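Local coordinates for protein transposable element Tc3 transposase (Caenorhabditis elegans, PDB 1TC3) that binds the terminal nucleotides of the Tc3 inverted repeat through this domain, the whole transposase making double-strand breaks that excise the element, probably for reinsertion, at residues Ser4-Asp15 and Ile31-Leu42. Sequence-based numbering, arbitrary orientation.
Unlike the reference sequence in segment 31-42: V40 (reference Glu). With nucleotides of chain A; nucleotides of chain B.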
loop_
_atom_site.group_PDB
_atom_site.type_symbol
_atom_site.label_atom_id
_atom_site.label_comp_id
_atom_site.label_asym_id
_atom_site.label_seq_id
_atom_site.Cartn_x
_atom_site.Cartn_y
_atom_site.Cartn_z
ATOM N N SER C 4 10.625 5.187 -3.026
ATOM C CA SER C 4 10.081 4.784 -4.294
ATOM C C SER C 4 8.600 4.568 -4.269
ATOM O O SER C 4 7.996 4.236 -3.236
ATOM C CB SER C 4 10.706 3.518 -4.808
ATOM O OG SER C 4 11.193 2.743 -3.741
ATOM N N ALA C 5 8.027 4.746 -5.445
ATOM C CA ALA C 5 6.611 4.532 -5.597
ATOM C C ALA C 5 6.300 3.031 -5.530
ATOM O O ALA C 5 7.167 2.189 -5.740
ATOM C CB ALA C 5 6.133 5.221 -6.859
ATOM N N LEU C 6 5.063 2.674 -5.222
ATOM C CA LEU C 6 4.696 1.269 -5.078
ATOM C C LEU C 6 4.616 0.504 -6.353
ATOM O O LEU C 6 3.857 0.863 -7.255
ATOM C CB LEU C 6 3.362 1.024 -4.314
ATOM C CG LEU C 6 3.301 1.683 -2.948
ATOM C CD1 LEU C 6 1.845 1.920 -2.580
ATOM C CD2 LEU C 6 4.034 0.796 -1.962
ATOM N N SER C 7 5.332 -0.606 -6.343
ATOM C CA SER C 7 5.355 -1.504 -7.446
ATOM C C SER C 7 4.055 -2.243 -7.580
ATOM O O SER C 7 3.308 -2.458 -6.637
ATOM C CB SER C 7 6.523 -2.453 -7.355
ATOM O OG SER C 7 6.578 -3.142 -6.129
ATOM N N ASP C 8 3.782 -2.656 -8.783
ATOM C CA ASP C 8 2.570 -3.376 -9.039
ATOM C C ASP C 8 2.422 -4.559 -8.115
ATOM O O ASP C 8 1.308 -4.865 -7.719
ATOM C CB ASP C 8 2.320 -3.681 -10.528
ATOM C CG ASP C 8 3.519 -4.152 -11.305
ATOM O OD1 ASP C 8 4.532 -4.543 -10.543
ATOM O OD2 ASP C 8 3.504 -4.192 -12.529
ATOM N N THR C 9 3.541 -5.206 -7.764
ATOM C CA THR C 9 3.477 -6.328 -6.827
ATOM C C THR C 9 3.045 -5.884 -5.403
ATOM O O THR C 9 2.134 -6.444 -4.772
ATOM C CB THR C 9 4.829 -7.041 -6.688
ATOM O OG1 THR C 9 5.862 -6.106 -6.405
ATOM C CG2 THR C 9 5.089 -7.846 -7.941
ATOM N N GLU C 10 3.761 -4.887 -4.884
ATOM C CA GLU C 10 3.485 -4.330 -3.596
ATOM C C GLU C 10 2.023 -3.928 -3.621
ATOM O O GLU C 10 1.186 -4.357 -2.839
ATOM C CB GLU C 10 4.374 -3.089 -3.337
ATOM C CG GLU C 10 5.863 -3.446 -3.132
ATOM C CD GLU C 10 6.746 -2.236 -2.906
ATOM O OE1 GLU C 10 6.241 -1.149 -3.427
ATOM O OE2 GLU C 10 7.816 -2.259 -2.324
ATOM N N ARG C 11 1.655 -3.123 -4.569
ATOM C CA ARG C 11 0.263 -2.796 -4.523
ATOM C C ARG C 11 -0.640 -3.991 -4.649
ATOM O O ARG C 11 -1.793 -3.945 -4.281
ATOM C CB ARG C 11 -0.165 -1.716 -5.497
ATOM C CG ARG C 11 0.653 -0.434 -5.416
ATOM C CD ARG C 11 0.391 0.493 -6.608
ATOM N NE ARG C 11 1.133 0.098 -7.813
ATOM C CZ ARG C 11 0.543 -0.377 -8.904
ATOM N NH1 ARG C 11 -0.787 -0.499 -8.966
ATOM N NH2 ARG C 11 1.299 -0.722 -9.958
ATOM N N ALA C 12 -0.121 -5.047 -5.196
ATOM C CA ALA C 12 -0.928 -6.242 -5.395
ATOM C C ALA C 12 -1.103 -6.972 -4.075
ATOM O O ALA C 12 -2.132 -7.547 -3.775
ATOM C CB ALA C 12 -0.245 -7.163 -6.404
ATOM N N GLN C 13 -0.050 -6.953 -3.292
ATOM C CA GLN C 13 -0.107 -7.553 -2.007
ATOM C C GLN C 13 -1.131 -6.766 -1.177
ATOM O O GLN C 13 -2.128 -7.255 -0.624
ATOM C CB GLN C 13 1.306 -7.457 -1.452
ATOM C CG GLN C 13 2.226 -8.390 -2.234
ATOM C CD GLN C 13 3.628 -8.326 -1.704
ATOM O OE1 GLN C 13 4.075 -7.265 -1.255
ATOM N NE2 GLN C 13 4.343 -9.452 -1.795
ATOM N N LEU C 14 -0.896 -5.488 -1.119
ATOM C CA LEU C 14 -1.774 -4.620 -0.419
ATOM C C LEU C 14 -3.205 -4.878 -0.765
ATOM O O LEU C 14 -4.089 -4.675 0.042
ATOM C CB LEU C 14 -1.523 -3.182 -0.873
ATOM C CG LEU C 14 -0.187 -2.672 -0.405
ATOM C CD1 LEU C 14 -0.145 -1.189 -0.684
ATOM C CD2 LEU C 14 -0.054 -2.889 1.099
ATOM N N ASP C 15 -3.489 -5.235 -1.984
ATOM C CA ASP C 15 -4.894 -5.376 -2.277
ATOM C C ASP C 15 -5.457 -6.606 -1.659
ATOM O O ASP C 15 -6.610 -6.629 -1.266
ATOM C CB ASP C 15 -5.272 -5.303 -3.770
ATOM C CG ASP C 15 -4.584 -4.232 -4.529
ATOM O OD1 ASP C 15 -4.979 -3.029 -4.196
ATOM O OD2 ASP C 15 -3.732 -4.490 -5.348
ATOM N N ILE C 31 5.472 -5.705 4.085
ATOM C CA ILE C 31 6.223 -5.369 2.886
ATOM C C ILE C 31 7.185 -4.227 3.072
ATOM O O ILE C 31 7.656 -3.579 2.142
ATOM C CB ILE C 31 5.296 -5.040 1.762
ATOM C CG1 ILE C 31 4.672 -3.719 2.144
ATOM C CG2 ILE C 31 4.256 -6.140 1.630
ATOM C CD1 ILE C 31 3.640 -3.279 1.127
ATOM N N SER C 32 7.512 -3.999 4.295
ATOM C CA SER C 32 8.456 -2.947 4.568
ATOM C C SER C 32 8.173 -1.613 3.927
ATOM O O SER C 32 9.059 -0.990 3.393
ATOM C CB SER C 32 9.859 -3.428 4.325
ATOM O OG SER C 32 9.947 -4.727 4.878
ATOM N N ARG C 33 6.954 -1.133 4.042
ATOM C CA ARG C 33 6.574 0.155 3.526
ATOM C C ARG C 33 5.881 0.958 4.610
ATOM O O ARG C 33 5.224 0.412 5.467
ATOM C CB ARG C 33 5.612 -0.005 2.363
ATOM C CG ARG C 33 6.295 -0.371 1.058
ATOM C CD ARG C 33 7.501 0.487 0.717
ATOM N NE ARG C 33 7.988 0.165 -0.617
ATOM C CZ ARG C 33 8.278 1.044 -1.572
ATOM N NH1 ARG C 33 8.165 2.358 -1.396
ATOM N NH2 ARG C 33 8.694 0.594 -2.756
ATOM N N SER C 34 6.021 2.264 4.561
ATOM C CA SER C 34 5.400 3.166 5.500
ATOM C C SER C 34 3.879 3.009 5.455
ATOM O O SER C 34 3.282 2.609 4.450
ATOM C CB SER C 34 5.773 4.598 5.113
ATOM O OG SER C 34 4.998 5.031 4.001
ATOM N N ARG C 35 3.255 3.335 6.582
ATOM C CA ARG C 35 1.827 3.236 6.735
ATOM C C ARG C 35 1.190 4.242 5.817
ATOM O O ARG C 35 0.156 3.967 5.199
ATOM C CB ARG C 35 1.451 3.473 8.205
ATOM C CG ARG C 35 1.508 2.234 9.115
ATOM C CD ARG C 35 1.053 2.464 10.553
ATOM N NE ARG C 35 1.759 3.551 11.227
ATOM C CZ ARG C 35 1.135 4.597 11.734
ATOM N NH1 ARG C 35 -0.204 4.691 11.676
ATOM N NH2 ARG C 35 1.853 5.559 12.321
ATOM N N HIS C 36 1.896 5.384 5.755
ATOM C CA HIS C 36 1.537 6.522 4.951
ATOM C C HIS C 36 1.261 6.115 3.521
ATOM O O HIS C 36 0.178 6.348 2.994
ATOM C CB HIS C 36 2.605 7.633 4.994
ATOM C CG HIS C 36 2.115 8.957 4.479
ATOM N ND1 HIS C 36 2.934 10.072 4.480
ATOM C CD2 HIS C 36 0.905 9.310 3.956
ATOM C CE1 HIS C 36 2.187 11.075 4.004
ATOM N NE2 HIS C 36 0.965 10.655 3.686
ATOM N N CYS C 37 2.218 5.509 2.842
ATOM C CA CYS C 37 1.847 5.189 1.493
ATOM C C CYS C 37 0.701 4.230 1.478
ATOM O O CYS C 37 -0.343 4.451 0.844
ATOM C CB CYS C 37 2.978 4.735 0.573
ATOM S SG CYS C 37 4.072 3.660 1.467
ATOM N N ILE C 38 0.904 3.157 2.217
ATOM C CA ILE C 38 -0.123 2.140 2.297
ATOM C C ILE C 38 -1.511 2.727 2.474
ATOM O O ILE C 38 -2.460 2.390 1.761
ATOM C CB ILE C 38 0.205 1.177 3.402
ATOM C CG1 ILE C 38 1.635 0.706 3.234
ATOM C CG2 ILE C 38 -0.714 -0.006 3.294
ATOM C CD1 ILE C 38 1.879 -0.569 3.998
ATOM N N ARG C 39 -1.621 3.634 3.432
ATOM C CA ARG C 39 -2.903 4.258 3.710
ATOM C C ARG C 39 -3.482 4.896 2.467
ATOM O O ARG C 39 -4.443 4.390 1.864
ATOM C CB ARG C 39 -2.792 5.256 4.828
ATOM C CG ARG C 39 -4.052 5.381 5.665
ATOM C CD ARG C 39 -3.930 6.499 6.694
ATOM N NE ARG C 39 -3.213 6.131 7.922
ATOM C CZ ARG C 39 -1.928 6.322 8.126
ATOM N NH1 ARG C 39 -1.168 6.849 7.170
ATOM N NH2 ARG C 39 -1.377 5.942 9.257
ATOM N N VAL C 40 -2.842 6.000 2.084
ATOM C CA VAL C 40 -3.228 6.775 0.926
ATOM C C VAL C 40 -3.670 5.914 -0.247
ATOM O O VAL C 40 -4.748 6.112 -0.787
ATOM C CB VAL C 40 -2.122 7.733 0.496
ATOM C CG1 VAL C 40 -2.681 8.769 -0.458
ATOM C CG2 VAL C 40 -1.515 8.462 1.678
ATOM N N TYR C 41 -2.838 4.950 -0.618
ATOM C CA TYR C 41 -3.130 4.052 -1.716
ATOM C C TYR C 41 -4.414 3.267 -1.549
ATOM O O TYR C 41 -5.197 3.164 -2.478
ATOM C CB TYR C 41 -2.012 3.024 -1.912
ATOM C CG TYR C 41 -2.443 1.884 -2.824
ATOM C CD1 TYR C 41 -2.646 2.108 -4.181
ATOM C CD2 TYR C 41 -2.675 0.597 -2.336
ATOM C CE1 TYR C 41 -3.014 1.081 -5.046
ATOM C CE2 TYR C 41 -3.069 -0.445 -3.175
ATOM C CZ TYR C 41 -3.234 -0.194 -4.535
ATOM O OH TYR C 41 -3.598 -1.204 -5.359
ATOM N N LEU C 42 -4.609 2.664 -0.384
ATOM C CA LEU C 42 -5.796 1.872 -0.188
ATOM C C LEU C 42 -7.037 2.743 -0.147
ATOM O O LEU C 42 -8.163 2.294 -0.383
ATOM C CB LEU C 42 -5.731 0.934 1.048
ATOM C CG LEU C 42 -4.602 -0.105 0.981
ATOM C CD1 LEU C 42 -4.350 -0.674 2.369
ATOM C CD2 LEU C 42 -5.038 -1.273 0.122
ATOM P P DG A 8 -5.350 5.134 10.729
ATOM O OP1 DG A 8 -6.229 4.956 9.566
ATOM O OP2 DG A 8 -3.901 4.825 10.662
ATOM O "O5'" DG A 8 -5.589 6.600 11.231
ATOM C "C5'" DG A 8 -4.596 7.488 11.415
ATOM C "C4'" DG A 8 -5.164 8.622 12.236
ATOM O "O4'" DG A 8 -4.709 8.519 13.573
ATOM C "C3'" DG A 8 -4.754 10.010 11.787
ATOM O "O3'" DG A 8 -5.905 10.711 11.593
ATOM C "C2'" DG A 8 -3.883 10.598 12.891
ATOM C "C1'" DG A 8 -3.579 9.352 13.688
ATOM N N9 DG A 8 -2.382 8.597 13.328
ATOM C C8 DG A 8 -2.032 7.336 12.909
ATOM N N7 DG A 8 -0.743 7.123 12.866
ATOM C C5 DG A 8 -0.188 8.280 13.381
ATOM C C6 DG A 8 1.162 8.616 13.638
ATOM O O6 DG A 8 2.179 7.961 13.395
ATOM N N1 DG A 8 1.281 9.853 14.223
ATOM C C2 DG A 8 0.236 10.665 14.462
ATOM N N2 DG A 8 0.574 11.835 14.949
ATOM N N3 DG A 8 -1.035 10.397 14.202
ATOM C C4 DG A 8 -1.181 9.177 13.707
ATOM P P DG B 10 8.407 4.487 1.856
ATOM O OP1 DG B 10 9.511 3.501 1.884
ATOM O OP2 DG B 10 7.046 4.102 2.268
ATOM O "O5'" DG B 10 8.917 5.828 2.588
ATOM C "C5'" DG B 10 10.275 6.117 2.761
ATOM C "C4'" DG B 10 10.498 7.099 3.910
ATOM O "O4'" DG B 10 9.517 8.153 3.884
ATOM C "C3'" DG B 10 10.390 6.490 5.310
ATOM O "O3'" DG B 10 11.651 6.473 5.943
ATOM C "C2'" DG B 10 9.372 7.352 6.076
ATOM C "C1'" DG B 10 9.244 8.597 5.214
ATOM N N9 DG B 10 7.915 9.191 5.128
ATOM C C8 DG B 10 6.755 8.655 4.612
ATOM N N7 DG B 10 5.769 9.514 4.512
ATOM C C5 DG B 10 6.371 10.715 4.857
ATOM C C6 DG B 10 5.793 11.969 4.928
ATOM O O6 DG B 10 4.637 12.252 4.636
ATOM N N1 DG B 10 6.701 12.935 5.337
ATOM C C2 DG B 10 8.013 12.678 5.666
ATOM N N2 DG B 10 8.709 13.746 6.050
ATOM N N3 DG B 10 8.590 11.478 5.599
ATOM C C4 DG B 10 7.694 10.545 5.212
ATOM P P DA B 9 3.666 7.969 -1.858
ATOM O OP1 DA B 9 3.497 7.035 -2.994
ATOM O OP2 DA B 9 2.515 8.256 -0.966
ATOM O "O5'" DA B 9 4.904 7.407 -1.023
ATOM C "C5'" DA B 9 6.017 7.130 -1.758
ATOM C "C4'" DA B 9 7.202 6.891 -0.862
ATOM O "O4'" DA B 9 7.702 8.130 -0.307
ATOM C "C3'" DA B 9 6.948 5.947 0.293
ATOM O "O3'" DA B 9 8.117 5.080 0.440
ATOM C "C2'" DA B 9 6.637 6.926 1.425
ATOM C "C1'" DA B 9 7.214 8.280 0.999
ATOM N N9 DA B 9 6.252 9.394 1.025
ATOM C C8 DA B 9 4.893 9.419 0.889
ATOM N N7 DA B 9 4.359 10.607 0.969
ATOM C C5 DA B 9 5.431 11.433 1.242
ATOM C C6 DA B 9 5.516 12.816 1.429
ATOM N N6 DA B 9 4.436 13.618 1.437
ATOM N N1 DA B 9 6.742 13.341 1.632
ATOM C C2 DA B 9 7.806 12.534 1.610
ATOM N N3 DA B 9 7.842 11.211 1.423
ATOM C C4 DA B 9 6.608 10.711 1.247
#
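R33 bends at its second torsion (chi2 -48°) and runs on extended to meet E10 and S4, while Y41, with its ring swung away from its own backbone N (chi1 166°), reaches across to D15. An arginine suits this place because a long side chain carries a flat group whose NE, NH1 and NH2 can serve several acceptors at once. NE and NH2 both grip OE2 of E10 side-on, each at 3.0 Å; with the carboxylate nearly perpendicular to the guanidinium, NH2 uses the syn lone pair and NE comes from above the carboxylate plane. From the same group, NH1 donates to the backbone O of S4 at 2.6 Å, while CD2 of L6 lies over one face. E10 is itself steadied by S7 N, which donates to OE1.

L14, branched and apolar, is a knob from helix 8-19 in a hole formed by I31, I38, Y41 and L42; its CD1 comes within 3.5 Å of Y41 CD2. Y41 combines an apolar ring with a polar end: R11 CG lies over one face in a CH-pi contact, 4.1 Å from the ring centroid, and OH donates to OD1 of D15 (2.6 Å). Segments 8-15 and 35-42 cross at -71°; the packing holds the first helix of this helix-turn-helix DNA-binding domain against the recognition helix, where R35 and H36 read guanine bases.

An alanine in place of R33 would probably leave the E10 carboxylate without its charged mate and the N-terminal arm, at S4, less firmly tied. With a weak bond from NH1 to O3' of DA9 of chain B as well, R33 links protein packing to the DNA backbone, and its positive charge probably also attracts the nearby phosphate of DG10 of chain B at longer range.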